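Local coordinates for protein 373aa long hypothetical citrate synthase (Sulfolobus tokodaii, PDB 1VGP) that belongs to the citrate synthase family, forming a largely helical chain that assembles as a two-subunit protein, at residues A[187-192]-A[341-346]. Sequence-based numbering, arbitrary orientation.
Sequences FASLVV and AHIMEY
Y346 has CG anti to its own N (chi1 -173°), which swings the ring toward helix 184-193, while I343 sets CG1 anti to its carbonyl carbon (chi1 -69°), and the extended chi2 carries CD1 on to S189; L190 reaches between them. This is helix-on-helix packing in the mainly helical citrate synthase fold, joining helix 184-193 to the last turns of helix 327-346. The two short axes approach to 9.6 Å and run in broadly the same sense, crossing at -41°.

One methyl does most of the work. L190 CD1 lies against the backbone of the second helix, 3.7 Å from I343 N and 3.8 Å from the carbonyl carbon of H342. On the side-chain level the same methyl meets I343 CG1 at 3.8 Å, the two side chains passing one another with their ends pointing opposite ways, and it also touches H342 CB. Around the Y346 ring the approach is oblique, L190 CG coming within 4.2 Å of the ring's CG. One residue earlier, S189 adds a looser touch, its CB 4.2 Å from I343 CD1.

No hydrogen bond joins 187-192 to 341-346. H342 bends its imidazole away from L190, and NE2 bonds to D179, while the Y346 hydroxyl bonds to the carbonyl oxygen of K351 and S189 OG to that of S202, on helix 199-210, which also packs against I343. The dimer interface lies close by: K5 of the second subunit makes a cation-pi contact with the Y346 ring. At the root of that ring, Y346 CB sits 4.1 Å from L190 CD1.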
ATOM      1  N   PHE A 187       0.432   7.775  -6.159  1.00 29.90           N
ATOM      2  CA  PHE A 187       1.496   6.987  -6.756  1.00 30.63           C
ATOM      3  C   PHE A 187       1.618   5.612  -6.070  1.00 31.36           C
ATOM      4  O   PHE A 187       1.865   4.595  -6.726  1.00 30.25           O
ATOM      5  CB  PHE A 187       2.815   7.754  -6.656  1.00 28.55           C
ATOM      6  CG  PHE A 187       3.958   7.093  -7.360  1.00 28.93           C
ATOM      7  CD1 PHE A 187       5.128   6.771  -6.663  1.00 29.01           C
ATOM      8  CD2 PHE A 187       3.885   6.807  -8.722  1.00 26.90           C
ATOM      9  CE1 PHE A 187       6.215   6.174  -7.320  1.00 27.75           C
ATOM     10  CE2 PHE A 187       4.961   6.210  -9.388  1.00 28.43           C
ATOM     11  CZ  PHE A 187       6.132   5.893  -8.684  1.00 27.48           C
ATOM     12  N   ALA A 188       1.435   5.581  -4.753  1.00 30.46           N
ATOM     13  CA  ALA A 188       1.448   4.315  -4.025  1.00 30.57           C
ATOM     14  C   ALA A 188       0.375   3.396  -4.605  1.00 30.68           C
ATOM     15  O   ALA A 188       0.615   2.203  -4.802  1.00 30.11           O
ATOM     16  CB  ALA A 188       1.197   4.557  -2.531  1.00 28.34           C
ATOM     17  N   SER A 189      -0.797   3.970  -4.878  1.00 27.91           N
ATOM     18  CA  SER A 189      -1.891   3.289  -5.574  1.00 28.97           C
ATOM     19  C   SER A 189      -1.421   2.665  -6.878  1.00 28.91           C
ATOM     20  O   SER A 189      -1.669   1.491  -7.146  1.00 27.66           O
ATOM     21  CB  SER A 189      -2.994   4.294  -5.916  1.00 27.98           C
ATOM     22  OG  SER A 189      -4.003   4.259  -4.940  1.00 38.42           O
ATOM     23  N   LEU A 190      -0.762   3.491  -7.688  1.00 28.29           N
ATOM     24  CA  LEU A 190      -0.358   3.115  -9.027  1.00 27.53           C
ATOM     25  C   LEU A 190       0.698   2.000  -8.982  1.00 26.92           C
ATOM     26  O   LEU A 190       0.696   1.093  -9.823  1.00 27.31           O
ATOM     27  CB  LEU A 190       0.193   4.343  -9.760  1.00 26.38           C
ATOM     28  CG  LEU A 190      -0.691   5.085 -10.768  1.00 26.34           C
ATOM     29  CD1 LEU A 190      -2.160   4.698 -10.625  1.00 23.20           C
ATOM     30  CD2 LEU A 190      -0.497   6.591 -10.567  1.00 27.49           C
ATOM     31  N   VAL A 191       1.592   2.064  -8.003  1.00 22.49           N
ATOM     32  CA  VAL A 191       2.599   1.033  -7.873  1.00 25.60           C
ATOM     33  C   VAL A 191       1.938  -0.323  -7.659  1.00 27.94           C
ATOM     34  O   VAL A 191       2.285  -1.313  -8.313  1.00 28.61           O
ATOM     35  CB  VAL A 191       3.552   1.313  -6.696  1.00 26.33           C
ATOM     36  CG1 VAL A 191       4.602   0.200  -6.612  1.00 22.11           C
ATOM     37  CG2 VAL A 191       4.212   2.693  -6.864  1.00 19.84           C
ATOM     38  N   VAL A 192       0.981  -0.377  -6.740  1.00 26.71           N
ATOM     39  CA  VAL A 192       0.276  -1.622  -6.489  1.00 27.89           C
ATOM     40  C   VAL A 192      -0.550  -2.013  -7.722  1.00 29.52           C
ATOM     41  O   VAL A 192      -0.528  -3.169  -8.159  1.00 30.91           O
ATOM     42  CB  VAL A 192      -0.625  -1.490  -5.248  1.00 28.81           C
ATOM     43  CG1 VAL A 192      -1.534  -2.700  -5.121  1.00 26.01           C
ATOM     44  CG2 VAL A 192       0.248  -1.353  -4.004  1.00 29.53           C
ATOM     45  N   ALA A 341      -9.564   6.557 -10.864  1.00 29.44           N
ATOM     46  CA  ALA A 341      -9.412   7.131 -12.200  1.00 30.11           C
ATOM     47  C   ALA A 341      -8.010   6.903 -12.744  1.00 30.15           C
ATOM     48  O   ALA A 341      -7.840   6.441 -13.872  1.00 31.16           O
ATOM     49  CB  ALA A 341      -9.718   8.635 -12.172  1.00 29.33           C
ATOM     50  N   HIS A 342      -7.008   7.244 -11.942  1.00 29.41           N
ATOM     51  CA  HIS A 342      -5.620   7.142 -12.375  1.00 30.41           C
ATOM     52  C   HIS A 342      -5.237   5.704 -12.677  1.00 32.28           C
ATOM     53  O   HIS A 342      -4.555   5.441 -13.674  1.00 32.43           O
ATOM     54  CB  HIS A 342      -4.687   7.726 -11.307  1.00 28.52           C
ATOM     55  CG  HIS A 342      -4.553   9.210 -11.397  1.00 29.24           C
ATOM     56  ND1 HIS A 342      -3.792   9.825 -12.366  1.00 28.86           N
ATOM     57  CD2 HIS A 342      -5.154  10.203 -10.702  1.00 29.93           C
ATOM     58  CE1 HIS A 342      -3.934  11.133 -12.266  1.00 28.72           C
ATOM     59  NE2 HIS A 342      -4.754  11.391 -11.265  1.00 28.82           N
ATOM     60  N   ILE A 343      -5.687   4.784 -11.822  1.00 31.36           N
ATOM     61  CA  ILE A 343      -5.464   3.357 -12.018  1.00 30.61           C
ATOM     62  C   ILE A 343      -6.096   2.901 -13.336  1.00 33.50           C
ATOM     63  O   ILE A 343      -5.464   2.200 -14.135  1.00 33.06           O
ATOM     64  CB  ILE A 343      -6.061   2.557 -10.836  1.00 29.98           C
ATOM     65  CG1 ILE A 343      -5.245   2.826  -9.571  1.00 30.33           C
ATOM     66  CG2 ILE A 343      -6.101   1.075 -11.163  1.00 26.02           C
ATOM     67  CD1 ILE A 343      -5.871   2.295  -8.292  1.00 26.14           C
ATOM     68  N   MET A 344      -7.343   3.313 -13.558  1.00 33.61           N
ATOM     69  CA  MET A 344      -8.023   3.028 -14.816  1.00 33.92           C
ATOM     70  C   MET A 344      -7.181   3.534 -15.983  1.00 35.44           C
ATOM     71  O   MET A 344      -6.959   2.818 -16.959  1.00 38.36           O
ATOM     72  CB  MET A 344      -9.399   3.690 -14.839  1.00 32.89           C
ATOM     73  CG  MET A 344     -10.539   2.781 -14.410  1.00 37.01           C
ATOM     74  SD  MET A 344     -12.054   3.681 -13.964  1.00 40.74           S
ATOM     75  CE  MET A 344     -12.762   3.995 -15.547  1.00 37.24           C
ATOM     76  N   GLU A 345      -6.706   4.768 -15.870  1.00 34.65           N
ATOM     77  CA  GLU A 345      -5.935   5.396 -16.929  1.00 34.27           C
ATOM     78  C   GLU A 345      -4.566   4.736 -17.102  1.00 35.50           C
ATOM     79  O   GLU A 345      -4.102   4.548 -18.221  1.00 36.92           O
ATOM     80  CB  GLU A 345      -5.747   6.881 -16.621  1.00 32.99           C
ATOM     81  CG  GLU A 345      -4.981   7.637 -17.681  1.00 29.09           C
ATOM     82  CD  GLU A 345      -4.814   9.098 -17.341  1.00 30.70           C
ATOM     83  OE1 GLU A 345      -4.103   9.398 -16.352  1.00 28.72           O
ATOM     84  OE2 GLU A 345      -5.396   9.951 -18.058  1.00 30.23           O
ATOM     85  N   TYR A 346      -3.924   4.392 -15.992  1.00 34.73           N
ATOM     86  CA  TYR A 346      -2.571   3.862 -16.034  1.00 34.40           C
ATOM     87  C   TYR A 346      -2.529   2.473 -16.660  1.00 36.21           C
ATOM     88  O   TYR A 346      -1.575   2.129 -17.362  1.00 32.22           O
ATOM     89  CB  TYR A 346      -1.976   3.801 -14.624  1.00 32.83           C
ATOM     90  CG  TYR A 346      -0.523   3.415 -14.610  1.00 34.64           C
ATOM     91  CD1 TYR A 346       0.468   4.384 -14.745  1.00 35.74           C
ATOM     92  CD2 TYR A 346      -0.134   2.073 -14.509  1.00 35.64           C
ATOM     93  CE1 TYR A 346       1.815   4.030 -14.784  1.00 37.41           C
ATOM     94  CE2 TYR A 346       1.207   1.707 -14.549  1.00 36.58           C
ATOM     95  CZ  TYR A 346       2.182   2.692 -14.689  1.00 38.28           C
ATOM     96  OH  TYR A 346       3.519   2.350 -14.750  1.00 37.79           O
TER